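Local coordinates for protein acyl-ACP thioesterase (Bacteroides thetaiotaomicron, PDB 2ESS) that probably hydrolyses acyl-ACP thioesters to release free fatty acids, as its family does, and carries bound calcium ions, at residues 26-31 with 180-185; 37-42 with 95-100; 51-56 with 114-119; 159-164 with 186-191. All blocks are in the same frame, centred on the assembly; numbering follows the deposited sequence. Where two conformers were deposited one is given.

Contact 1 (26-31 with 180-185)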
loop_
_atom_site.group_PDB
_atom_site.type_symbol
_atom_site.label_atom_id
_atom_site.label_comp_id
_atom_site.label_asym_id
_atom_site.label_seq_id
_atom_site.Cartn_x
_atom_site.Cartn_y
_atom_site.Cartn_z
ATOM N N LEU A 26 -0.296 -8.779 8.824
ATOM C CA LEU A 26 -0.837 -7.585 8.178
ATOM C C LEU A 26 -0.333 -6.347 8.913
ATOM O O LEU A 26 -0.277 -6.316 10.161
ATOM C CB LEU A 26 -2.366 -7.638 8.225
ATOM C CG LEU A 26 -3.191 -6.761 7.255
ATOM C CD1 LEU A 26 -3.079 -7.345 5.855
ATOM C CD2 LEU A 26 -4.678 -6.704 7.699
ATOM N N THR A 27 0.073 -5.332 8.165
ATOM C CA THR A 27 0.637 -4.174 8.808
ATOM C C THR A 27 -0.542 -3.298 9.296
ATOM O O THR A 27 -1.645 -3.347 8.735
ATOM C CB THR A 27 1.561 -3.352 7.868
ATOM O OG1 THR A 27 0.783 -2.818 6.792
ATOM C CG2 THR A 27 2.727 -4.222 7.295
HETATM N N MSE A 28 -0.268 -2.467 10.291
HETATM C CA MSE A 28 -1.252 -1.526 10.821
HETATM C C MSE A 28 -1.744 -0.549 9.775
HETATM O O MSE A 28 -2.948 -0.201 9.771
HETATM C CB MSE A 28 -0.678 -0.712 11.990
HETATM C CG MSE A 28 -1.729 0.045 12.819
HETATM SE SE MSE A 28 -2.935 -1.227 13.751
HETATM C CE MSE A 28 -1.625 -2.225 14.705
ATOM N N GLY A 29 -0.816 -0.045 8.960
ATOM C CA GLY A 29 -1.111 0.881 7.879
ATOM C C GLY A 29 -2.098 0.259 6.899
ATOM O O GLY A 29 -3.084 0.893 6.523
ATOM N N VAL A 30 -1.869 -0.998 6.530
ATOM C CA VAL A 30 -2.771 -1.687 5.575
ATOM C C VAL A 30 -4.117 -1.955 6.194
ATOM O O VAL A 30 -5.139 -1.811 5.505
ATOM C CB VAL A 30 -2.145 -2.999 5.020
ATOM C CG1 VAL A 30 -3.192 -3.825 4.274
ATOM C CG2 VAL A 30 -0.955 -2.638 4.121
ATOM N N LEU A 31 -4.137 -2.327 7.472
ATOM C CA LEU A 31 -5.406 -2.514 8.191
ATOM C C LEU A 31 -6.202 -1.214 8.235
ATOM O O LEU A 31 -7.380 -1.225 7.954
ATOM C CB LEU A 31 -5.210 -3.006 9.611
ATOM C CG LEU A 31 -6.476 -3.230 10.441
ATOM C CD1 LEU A 31 -7.484 -4.187 9.754
ATOM C CD2 LEU A 31 -6.079 -3.733 11.832
ATOM N N ARG A 180 -0.193 7.118 5.484
ATOM C CA ARG A 180 1.221 7.379 5.443
ATOM C C ARG A 180 1.716 7.867 6.788
ATOM O O ARG A 180 2.813 7.514 7.183
ATOM C CB ARG A 180 1.554 8.393 4.351
ATOM C CG ARG A 180 1.362 7.810 2.952
ATOM C CD ARG A 180 2.490 6.876 2.622
ATOM N NE ARG A 180 2.158 6.009 1.504
ATOM C CZ ARG A 180 3.026 5.157 0.952
ATOM N NH1 ARG A 180 4.278 5.082 1.402
ATOM N NH2 ARG A 180 2.651 4.391 -0.066
ATOM N N TYR A 181 0.905 8.631 7.525
ATOM C CA TYR A 181 1.304 8.991 8.885
ATOM C C TYR A 181 1.498 7.772 9.788
ATOM O O TYR A 181 2.411 7.760 10.602
ATOM C CB TYR A 181 0.295 9.897 9.539
ATOM C CG TYR A 181 0.231 11.318 9.054
ATOM C CD1 TYR A 181 1.295 12.220 9.251
ATOM C CD2 TYR A 181 -0.922 11.797 8.447
ATOM C CE1 TYR A 181 1.199 13.565 8.842
ATOM C CE2 TYR A 181 -1.023 13.132 8.041
ATOM C CZ TYR A 181 0.029 14.013 8.249
ATOM O OH TYR A 181 -0.161 15.324 7.836
ATOM N N ILE A 182 0.592 6.799 9.685
ATOM C CA ILE A 182 0.701 5.538 10.431
ATOM C C ILE A 182 2.021 4.824 10.145
ATOM O O ILE A 182 2.758 4.470 11.083
ATOM C CB ILE A 182 -0.484 4.596 10.131
ATOM C CG1 ILE A 182 -1.795 5.255 10.597
ATOM C CG2 ILE A 182 -0.294 3.242 10.826
ATOM C CD1 ILE A 182 -3.075 4.404 10.318
ATOM N N GLU A 183 2.329 4.618 8.866
ATOM C CA GLU A 183 3.601 4.008 8.470
ATOM C C GLU A 183 4.817 4.730 9.039
ATOM O O GLU A 183 5.731 4.096 9.558
ATOM C CB GLU A 183 3.757 3.981 6.954
ATOM C CG GLU A 183 2.823 2.987 6.229
ATOM C CD GLU A 183 3.047 2.950 4.684
ATOM O OE1 GLU A 183 4.115 3.464 4.222
ATOM O OE2 GLU A 183 2.158 2.404 3.960
ATOM N N HIS A 184 4.851 6.058 8.920
ATOM C CA HIS A 184 6.020 6.789 9.432
ATOM C C HIS A 184 6.160 6.689 10.969
ATOM O O HIS A 184 7.245 6.598 11.480
ATOM C CB HIS A 184 6.003 8.244 8.958
ATOM C CG HIS A 184 6.106 8.382 7.467
ATOM N ND1 HIS A 184 7.121 7.801 6.734
ATOM C CD2 HIS A 184 5.311 9.016 6.572
ATOM C CE1 HIS A 184 6.940 8.069 5.450
ATOM N NE2 HIS A 184 5.853 8.810 5.328
ATOM N N ILE A 185 5.047 6.698 11.694
ATOM C CA ILE A 185 5.086 6.606 13.146
ATOM C C ILE A 185 5.619 5.238 13.569
ATOM O O ILE A 185 6.510 5.129 14.441
ATOM C CB ILE A 185 3.676 6.907 13.756
ATOM C CG1 ILE A 185 3.345 8.396 13.584
ATOM C CG2 ILE A 185 3.609 6.539 15.242
ATOM C CD1 ILE A 185 1.913 8.695 13.755
#
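The first turn of helix 28-45 lies against helix 178-186 with Gly29 CA only 5.6 Å from Ile182 CA, an approach so close that a CB on Gly29 would come about 3.3 Å from Glu183 CG. Into this spot comes the CG2 methyl of Ile182, which rests on the backbone, 3.8 Å from Gly29 N. Ile182 CG2 also lies 4.0 Å from CG of Met28, a selenomethionine, and the two side chains cross at about a right angle. With CG anti to the backbone N (chi1 -166°), Met28 sets out toward Ile182, but its bends at chi2 and chi3 carry its end away from helix 178-186; the side chain also packs on Ile67, Leu69 and Phe202 of the sheet, and Ile182 touches Phe202 too. Thr27 is the N-cap of helix 28-45: its OG1 accepts from Val30 N at 3.2 Å and 155°. Beyond the apolar spot, Glu183 OE1 forms a salt bridge with Arg180 NH1, 3.3 Å away and well out of the guanidinium plane, so charge alone holds the pair. Both residues make the reciprocal bridge with Glu183 and Arg180 of the second subunit. Close helix packing at a glycine thus joins the N-terminal and C-terminal hotdog units, each helix lying on the shared antiparallel sheet, consistent with the double-hotdog fold of acyl-ACP thioesterases.

Contact 2 (37-42 with 95-100)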
loop_
_atom_site.group_PDB
_atom_site.type_symbol
_atom_site.label_atom_id
_atom_site.label_comp_id
_atom_site.label_asym_id
_atom_site.label_seq_id
_atom_site.Cartn_x
_atom_site.Cartn_y
_atom_site.Cartn_z
ATOM N N ASN A 37 -11.420 2.416 3.792
ATOM C CA ASN A 37 -12.101 2.057 2.545
ATOM C C ASN A 37 -13.456 1.427 2.827
ATOM O O ASN A 37 -14.413 1.658 2.069
ATOM C CB ASN A 37 -11.267 1.071 1.711
ATOM C CG ASN A 37 -10.059 1.736 1.019
ATOM O OD1 ASN A 37 -10.062 2.919 0.746
ATOM N ND2 ASN A 37 -9.044 0.939 0.712
ATOM N N CYS A 38 -13.546 0.608 3.879
ATOM C CA CYS A 38 -14.823 -0.071 4.212
ATOM C C CYS A 38 -15.919 0.927 4.684
ATOM O O CYS A 38 -17.109 0.813 4.323
ATOM C CB CYS A 38 -14.639 -1.200 5.251
ATOM S SG CYS A 38 -13.827 -2.638 4.543
ATOM N N ALA A 39 -15.471 1.918 5.429
ATOM C CA ALA A 39 -16.291 2.995 5.879
ATOM C C ALA A 39 -16.908 3.708 4.679
ATOM O O ALA A 39 -18.098 3.987 4.649
ATOM C CB ALA A 39 -15.429 3.965 6.699
ATOM N N GLY A 40 -16.062 3.988 3.691
ATOM C CA GLY A 40 -16.447 4.548 2.435
ATOM C C GLY A 40 -17.387 3.679 1.626
ATOM O O GLY A 40 -18.343 4.203 1.117
ATOM N N PHE A 41 -17.142 2.366 1.527
ATOM C CA PHE A 41 -18.058 1.478 0.794
ATOM C C PHE A 41 -19.459 1.524 1.439
ATOM O O PHE A 41 -20.501 1.554 0.757
ATOM C CB PHE A 41 -17.644 -0.008 0.795
ATOM C CG PHE A 41 -16.226 -0.302 0.292
ATOM C CD1 PHE A 41 -15.662 0.394 -0.773
ATOM C CD2 PHE A 41 -15.481 -1.350 0.883
ATOM C CE1 PHE A 41 -14.339 0.082 -1.219
ATOM C CE2 PHE A 41 -14.176 -1.669 0.453
ATOM C CZ PHE A 41 -13.602 -0.952 -0.600
ATOM N N HIS A 42 -19.453 1.490 2.751
ATOM C CA HIS A 42 -20.671 1.340 3.548
ATOM C C HIS A 42 -21.503 2.621 3.407
ATOM O O HIS A 42 -22.669 2.543 3.059
ATOM C CB HIS A 42 -20.312 1.027 5.001
ATOM C CG HIS A 42 -21.490 0.824 5.896
ATOM N ND1 HIS A 42 -22.117 1.860 6.548
ATOM C CD2 HIS A 42 -22.154 -0.307 6.256
ATOM C CE1 HIS A 42 -23.132 1.378 7.256
ATOM N NE2 HIS A 42 -23.174 0.066 7.097
ATOM N N ARG A 95 -18.174 5.788 13.856
ATOM C CA ARG A 95 -18.245 4.594 13.055
ATOM C C ARG A 95 -17.310 3.534 13.654
ATOM O O ARG A 95 -16.128 3.802 13.901
ATOM C CB ARG A 95 -17.797 4.855 11.640
ATOM C CG ARG A 95 -17.567 3.546 10.885
ATOM C CD ARG A 95 -17.336 3.700 9.433
ATOM N NE ARG A 95 -18.456 4.205 8.626
ATOM C CZ ARG A 95 -19.499 3.513 8.208
ATOM N NH1 ARG A 95 -19.732 2.283 8.631
ATOM N NH2 ARG A 95 -20.389 4.107 7.424
ATOM N N ASN A 96 -17.849 2.337 13.871
ATOM C CA ASN A 96 -17.118 1.245 14.533
ATOM C C ASN A 96 -16.894 0.119 13.584
ATOM O O ASN A 96 -17.515 0.059 12.488
ATOM C CB ASN A 96 -17.852 0.796 15.783
ATOM C CG ASN A 96 -17.880 1.885 16.846
ATOM O OD1 ASN A 96 -17.158 2.893 16.756
ATOM N ND2 ASN A 96 -18.738 1.715 17.815
ATOM N N PHE A 97 -15.956 -0.729 13.969
ATOM C CA PHE A 97 -15.476 -1.839 13.130
ATOM C C PHE A 97 -15.194 -3.079 13.981
ATOM O O PHE A 97 -14.840 -2.983 15.172
ATOM C CB PHE A 97 -14.162 -1.505 12.409
ATOM C CG PHE A 97 -14.195 -0.271 11.607
ATOM C CD1 PHE A 97 -13.891 0.947 12.189
ATOM C CD2 PHE A 97 -14.482 -0.320 10.242
ATOM C CE1 PHE A 97 -13.892 2.103 11.426
ATOM C CE2 PHE A 97 -14.492 0.815 9.491
ATOM C CZ PHE A 97 -14.214 2.037 10.080
ATOM N N ALA A 98 -15.371 -4.241 13.359
ATOM C CA ALA A 98 -14.889 -5.510 13.909
ATOM C C ALA A 98 -14.019 -6.156 12.821
ATOM O O ALA A 98 -14.267 -6.015 11.620
ATOM C CB ALA A 98 -16.050 -6.411 14.302
ATOM N N VAL A 99 -12.941 -6.798 13.226
ATOM C CA VAL A 99 -12.101 -7.567 12.296
ATOM C C VAL A 99 -12.252 -9.041 12.629
ATOM O O VAL A 99 -12.137 -9.442 13.803
ATOM C CB VAL A 99 -10.615 -7.134 12.430
ATOM C CG1 VAL A 99 -9.720 -7.903 11.428
ATOM C CG2 VAL A 99 -10.530 -5.596 12.229
ATOM N N ILE A 100 -12.486 -9.852 11.596
ATOM C CA ILE A 100 -12.836 -11.248 11.768
ATOM C C ILE A 100 -11.812 -12.081 11.031
ATOM O O ILE A 100 -11.501 -11.808 9.874
ATOM C CB ILE A 100 -14.266 -11.571 11.264
ATOM C CG1 ILE A 100 -15.313 -10.773 12.051
ATOM C CG2 ILE A 100 -14.590 -13.025 11.473
ATOM C CD1 ILE A 100 -15.535 -9.414 11.550
#
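His42 and Arg95 meet because both side chains leave the backbone with CG anti to N, the histidine at chi1 -179°, and because the arginine then bends at chi3 (-66°), bringing its guanidinium beside helix 28-45. Arg95 NH2 donates to His42 ND1 at 3.0 Å with an N-H...N angle of 152°. The acceptor sits at the guanidinium edge, in its plane, whereas the donor is tilted out of the imidazole plane, the two planes being steeply inclined. His42 NE2 bonds the carbonyl oxygen of Lys7, consistent with a proton on NE2 and a lone pair on ND1. Ala39 packs against the arginine: its CB lies just 3.3 Å from Arg95 CD, a tight fit, and its CA stands 3.7 Å over one guanidinium face, offset toward the rim. Ala39 CB also lies 4.1 Å from Phe97 CZ, at the edge of the ring and near its plane. The buried guanidinium has further partners, Thr83 OG1 for NH1 and a pentanediol molecule, probably from the crystallisation liquor, for NE. A leucine in place of Arg95 would probably leave His42 ND1 and Thr83 without their charged mate and His42 freer to turn. The segments join helix 28-45 to strand 92-100 of the antiparallel sheet, the helix-on-sheet core of a hotdog unit, here with a buried polar link.

Contact 3 (51-56 with 114-119)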
loop_
_atom_site.group_PDB
_atom_site.type_symbol
_atom_site.label_atom_id
_atom_site.label_comp_id
_atom_site.label_asym_id
_atom_site.label_seq_id
_atom_site.Cartn_x
_atom_site.Cartn_y
_atom_site.Cartn_z
ATOM N N ALA A 51 -19.477 11.735 -1.565
ATOM C CA ALA A 51 -20.129 12.163 -2.816
ATOM C C ALA A 51 -21.465 12.886 -2.564
ATOM O O ALA A 51 -21.702 13.955 -3.109
ATOM C CB ALA A 51 -20.335 10.950 -3.762
ATOM N N THR A 52 -22.324 12.279 -1.742
ATOM C CA THR A 52 -23.625 12.835 -1.411
ATOM C C THR A 52 -23.451 14.116 -0.636
ATOM O O THR A 52 -24.019 15.137 -0.988
ATOM C CB THR A 52 -24.436 11.858 -0.549
ATOM O OG1 THR A 52 -24.663 10.652 -1.296
ATOM C CG2 THR A 52 -25.781 12.472 -0.108
ATOM N N LEU A 53 -22.645 14.077 0.418
ATOM C CA LEU A 53 -22.385 15.301 1.213
ATOM C C LEU A 53 -21.894 16.478 0.343
ATOM O O LEU A 53 -22.320 17.633 0.542
ATOM C CB LEU A 53 -21.400 15.012 2.346
ATOM C CG LEU A 53 -22.016 14.705 3.705
ATOM C CD1 LEU A 53 -22.745 13.382 3.646
ATOM C CD2 LEU A 53 -20.955 14.735 4.829
ATOM N N ASN A 54 -20.989 16.185 -0.582
ATOM C CA ASN A 54 -20.350 17.214 -1.429
ATOM C C ASN A 54 -21.363 17.964 -2.298
ATOM O O ASN A 54 -21.221 19.171 -2.550
ATOM C CB ASN A 54 -19.264 16.598 -2.347
ATOM C CG ASN A 54 -17.951 16.225 -1.650
ATOM O OD1 ASN A 54 -17.089 15.663 -2.311
ATOM N ND2 ASN A 54 -17.791 16.501 -0.357
ATOM N N GLU A 55 -22.423 17.275 -2.720
ATOM C CA GLU A 55 -23.477 17.918 -3.489
ATOM C C GLU A 55 -24.162 19.035 -2.728
ATOM O O GLU A 55 -24.707 19.936 -3.341
ATOM C CB GLU A 55 -24.542 16.915 -3.950
ATOM C CG GLU A 55 -24.010 15.829 -4.863
ATOM C CD GLU A 55 -25.164 15.025 -5.533
ATOM O OE1 GLU A 55 -26.098 15.671 -6.091
ATOM O OE2 GLU A 55 -25.111 13.772 -5.494
ATOM N N ASP A 56 -24.134 18.974 -1.397
ATOM C CA ASP A 56 -24.697 20.067 -0.568
ATOM C C ASP A 56 -23.670 20.915 0.155
ATOM O O ASP A 56 -24.026 21.700 1.022
ATOM C CB ASP A 56 -25.649 19.485 0.444
ATOM C CG ASP A 56 -26.947 19.082 -0.188
ATOM O OD1 ASP A 56 -27.594 19.949 -0.817
ATOM O OD2 ASP A 56 -27.315 17.903 -0.045
ATOM N N TRP A 114 -15.601 11.018 13.056
ATOM C CA TRP A 114 -15.588 11.805 11.808
ATOM C C TRP A 114 -16.325 13.103 12.041
ATOM O O TRP A 114 -17.426 13.089 12.586
ATOM C CB TRP A 114 -16.310 11.038 10.682
ATOM C CG TRP A 114 -15.687 9.722 10.371
ATOM C CD1 TRP A 114 -15.804 8.563 11.079
ATOM C CD2 TRP A 114 -14.837 9.440 9.278
ATOM N NE1 TRP A 114 -15.062 7.600 10.498
ATOM C CE2 TRP A 114 -14.468 8.101 9.377
ATOM C CE3 TRP A 114 -14.375 10.193 8.189
ATOM C CZ2 TRP A 114 -13.651 7.478 8.433
ATOM C CZ3 TRP A 114 -13.544 9.583 7.275
ATOM C CH2 TRP A 114 -13.192 8.247 7.405
ATOM N N ALA A 115 -15.766 14.224 11.582
ATOM C CA ALA A 115 -16.489 15.491 11.630
ATOM C C ALA A 115 -17.150 15.727 10.261
ATOM O O ALA A 115 -16.683 15.246 9.264
ATOM C CB ALA A 115 -15.559 16.670 11.966
HETATM N N MSE A 116 -18.249 16.457 10.246
HETATM C CA MSE A 116 -18.804 16.988 8.988
HETATM C C MSE A 116 -18.561 18.489 8.921
HETATM O O MSE A 116 -18.927 19.194 9.833
HETATM C CB MSE A 116 -20.281 16.731 8.874
HETATM C CG MSE A 116 -20.854 17.471 7.687
HETATM SE SE MSE A 116 -22.587 16.864 7.176
HETATM C CE MSE A 116 -23.169 15.737 9.054
ATOM N N ILE A 117 -17.933 18.966 7.862
ATOM C CA ILE A 117 -17.623 20.393 7.760
ATOM C C ILE A 117 -18.187 20.979 6.476
ATOM O O ILE A 117 -18.251 20.295 5.436
ATOM C CB ILE A 117 -16.088 20.685 7.836
ATOM C CG1 ILE A 117 -15.346 20.184 6.613
ATOM C CG2 ILE A 117 -15.452 20.044 9.087
ATOM C CD1 ILE A 117 -14.075 20.946 6.360
ATOM N N ASN A 118 -18.596 22.241 6.568
ATOM C CA ASN A 118 -18.987 23.016 5.410
ATOM C C ASN A 118 -17.756 23.319 4.574
ATOM O O ASN A 118 -16.722 23.742 5.099
ATOM C CB ASN A 118 -19.687 24.294 5.860
ATOM C CG ASN A 118 -20.194 25.104 4.699
ATOM O OD1 ASN A 118 -19.422 25.712 3.991
ATOM N ND2 ASN A 118 -21.485 25.097 4.496
ATOM N N LEU A 119 -17.833 23.086 3.268
ATOM C CA LEU A 119 -16.659 23.283 2.400
ATOM C C LEU A 119 -16.334 24.755 2.040
ATOM O O LEU A 119 -15.231 25.058 1.584
ATOM C CB LEU A 119 -16.822 22.490 1.109
ATOM C CG LEU A 119 -16.803 20.981 1.172
ATOM C CD1 LEU A 119 -17.131 20.426 -0.259
ATOM C CD2 LEU A 119 -15.467 20.405 1.686
#
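Leu53 and Met116 form the apolar half of a small surface contact, at the place where the short helix 50-55 lies beside the end of strand 106-118, at the surface of the N-terminal hotdog unit. Met116, a selenomethionine, leaves the strand with CG anti to the backbone N (chi1 171°), and its extended chi2 puts SE 3.6 Å from Leu53 CD2. Leu53 CD2 also lies 4.0 Å from Met116 CG, so the leucine branch runs obliquely across the outer part of the chain. Leu53 itself has a chi1 of -96°, off the usual staggered value, and its side chain touches Trp60 as well. One residue on, the amide end of Asn54 comes near Leu119, just past the strand, with Asn54 ND2 4.0 Å from Leu119 CD1. A methyl offers no acceptor; ND2 bonds the carbonyl oxygen of Tyr58. Leu119 also packs against Asn57 and Thr59, so the chain linking helix 50-55 to strand 58-69 shares in the contact. Strand 58-69 is moreover the sheet neighbour of 106-118, with Ile117 bonded to Thr59 through the backbone. The chemistry is van der Waals throughout between these segments: a leucine-selenomethionine touch and an amide nitrogen beside a methyl, both non-directional, while the directional bond of Asn54 goes to Tyr58 O.

Contact 4 (159-164 with 186-191)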
loop_
_atom_site.group_PDB
_atom_site.type_symbol
_atom_site.label_atom_id
_atom_site.label_comp_id
_atom_site.label_asym_id
_atom_site.label_seq_id
_atom_site.Cartn_x
_atom_site.Cartn_y
_atom_site.Cartn_z
ATOM N N PRO A 159 12.843 16.405 19.260
ATOM C CA PRO A 159 12.482 15.450 18.212
ATOM C C PRO A 159 13.448 14.283 18.143
ATOM O O PRO A 159 14.655 14.453 18.364
ATOM C CB PRO A 159 12.535 16.277 16.929
ATOM C CG PRO A 159 13.500 17.361 17.219
ATOM C CD PRO A 159 13.432 17.638 18.706
ATOM N N VAL A 160 12.891 13.119 17.843
ATOM C CA VAL A 160 13.604 11.851 17.758
ATOM C C VAL A 160 13.892 11.503 16.305
ATOM O O VAL A 160 14.740 10.689 16.030
ATOM C CB VAL A 160 12.782 10.678 18.379
ATOM C CG1 VAL A 160 12.502 10.932 19.848
ATOM C CG2 VAL A 160 11.481 10.440 17.618
ATOM N N ALA A 161 13.171 12.105 15.377
ATOM C CA ALA A 161 13.381 11.847 13.965
ATOM C C ALA A 161 12.757 12.970 13.134
ATOM O O ALA A 161 11.902 13.714 13.628
ATOM C CB ALA A 161 12.798 10.513 13.587
ATOM N N THR A 162 13.253 13.119 11.901
ATOM C CA THR A 162 12.717 14.086 10.936
ATOM C C THR A 162 12.616 13.448 9.560
ATOM O O THR A 162 13.393 12.558 9.208
ATOM C CB THR A 162 13.588 15.350 10.816
ATOM O OG1 THR A 162 14.954 14.962 10.658
ATOM C CG2 THR A 162 13.445 16.251 12.044
ATOM N N LEU A 163 11.651 13.908 8.771
ATOM C CA LEU A 163 11.358 13.310 7.482
ATOM C C LEU A 163 10.711 14.375 6.628
ATOM O O LEU A 163 9.844 15.074 7.116
ATOM C CB LEU A 163 10.348 12.192 7.735
ATOM C CG LEU A 163 9.981 11.242 6.634
ATOM C CD1 LEU A 163 11.241 10.515 6.149
ATOM C CD2 LEU A 163 8.983 10.302 7.226
ATOM N N THR A 164 11.100 14.484 5.372
ATOM C CA THR A 164 10.403 15.366 4.421
ATOM C C THR A 164 9.260 14.627 3.713
ATOM O O THR A 164 9.447 13.502 3.253
ATOM C CB THR A 164 11.402 15.951 3.378
ATOM O OG1 THR A 164 12.494 16.552 4.078
ATOM C CG2 THR A 164 10.754 16.980 2.531
ATOM N N LEU A 186 5.084 4.203 12.932
ATOM C CA LEU A 186 5.483 2.825 13.249
ATOM C C LEU A 186 6.919 2.558 12.871
ATOM O O LEU A 186 7.553 1.748 13.522
ATOM C CB LEU A 186 4.533 1.794 12.657
ATOM C CG LEU A 186 3.115 1.918 13.293
ATOM C CD1 LEU A 186 2.201 0.815 12.811
ATOM C CD2 LEU A 186 3.161 1.941 14.842
ATOM N N ASP A 187 7.482 3.320 11.926
ATOM C CA ASP A 187 8.945 3.223 11.638
ATOM C C ASP A 187 9.853 3.808 12.706
ATOM O O ASP A 187 11.036 3.611 12.630
ATOM C CB ASP A 187 9.317 3.845 10.280
ATOM C CG ASP A 187 8.820 2.998 9.071
ATOM O OD1 ASP A 187 8.661 1.773 9.238
ATOM O OD2 ASP A 187 8.602 3.555 7.961
ATOM N N LEU A 188 9.319 4.517 13.699
ATOM C CA LEU A 188 10.133 5.025 14.796
ATOM C C LEU A 188 10.616 3.924 15.739
ATOM O O LEU A 188 11.602 4.123 16.428
ATOM C CB LEU A 188 9.340 6.051 15.628
ATOM C CG LEU A 188 8.951 7.334 14.897
ATOM C CD1 LEU A 188 7.874 8.054 15.675
ATOM C CD2 LEU A 188 10.211 8.228 14.639
ATOM N N PHE A 189 9.940 2.767 15.793
ATOM C CA PHE A 189 10.213 1.817 16.880
ATOM C C PHE A 189 11.250 0.784 16.506
ATOM O O PHE A 189 11.272 0.336 15.376
ATOM C CB PHE A 189 8.939 1.146 17.351
ATOM C CG PHE A 189 7.946 2.122 17.842
ATOM C CD1 PHE A 189 8.069 2.656 19.112
ATOM C CD2 PHE A 189 6.963 2.592 17.007
ATOM C CE1 PHE A 189 7.192 3.586 19.553
ATOM C CE2 PHE A 189 6.076 3.543 17.435
ATOM C CZ PHE A 189 6.184 4.038 18.706
ATOM N N PRO A 190 12.105 0.400 17.477
ATOM C CA PRO A 190 13.185 -0.522 17.211
ATOM C C PRO A 190 12.659 -1.880 16.817
ATOM O O PRO A 190 11.614 -2.324 17.313
ATOM C CB PRO A 190 13.966 -0.598 18.532
ATOM C CG PRO A 190 13.152 0.041 19.541
ATOM C CD PRO A 190 12.084 0.862 18.870
ATOM N N ILE A 191 13.391 -2.518 15.927
ATOM C CA ILE A 191 12.981 -3.780 15.382
ATOM C C ILE A 191 12.868 -4.868 16.484
ATOM O O ILE A 191 12.010 -5.754 16.375
ATOM C CB ILE A 191 13.915 -4.188 14.196
ATOM C CG1 ILE A 191 13.102 -4.806 13.054
ATOM C CG2 ILE A 191 15.030 -5.112 14.647
ATOM C CD1 ILE A 191 12.277 -3.787 12.205
#
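Leu188 CD2 carries the whole contact, and it is tight on one side and loose on the other. The tight side is the methyl of Ala161, of the edge strand 161-164, whose CB lies 3.6 Å from Leu188 CD2. On the looser side, Leu188 CD2 reaches Val160 CG2 at 3.9 Å, the valine and leucine side chains crossing at about a right angle, and Val160 is open to solvent. Leu188 lies in the type I turn Leu186-Phe189 at the end of helix 178-186; the turn's bond from Phe189 N to Leu186 O is weak, at 3.4 Å. Its CB points toward the strand, and CG beside the backbone N (chi1 -65°) places CD2 at the two methyls. Leu188 also touches Phe218 of strand 215-224, and Phe218 is bonded through the backbone to Val160 and Ala161, so the leucine bridges the turn to the last two strands of the sheet. The neighbouring Asp187 bonds Ser168 of the second subunit. Three methyl groups from three residues are all that meet between these segments, so dispersion and the shedding of water hold the turn to the strand, with nothing polar to fix direction.

In the fold
Contacts 1 and 2 are buried and share helix 28-45: contact 1 uses its first turn to meet the C-terminal unit, contact 2 a later turn to meet the sheet of its own unit, and Leu31 touches Val99 between them. Contacts 3 and 4 lie at the surface on opposite sides of the chain's centre, about 34 Å apart between centres. Contact 3 adjoins contact 2 through the neighbouring strands 92-100 and 106-118, while contact 4 touches contact 1 at His184 with Leu163 and Met28 with Leu186, and both reach the second subunit. Chemistry follows place only in part: a hydrogen bond joins the segments in contact 2 alone, whereas contacts 1, 3 and 4 rest on apolar touch.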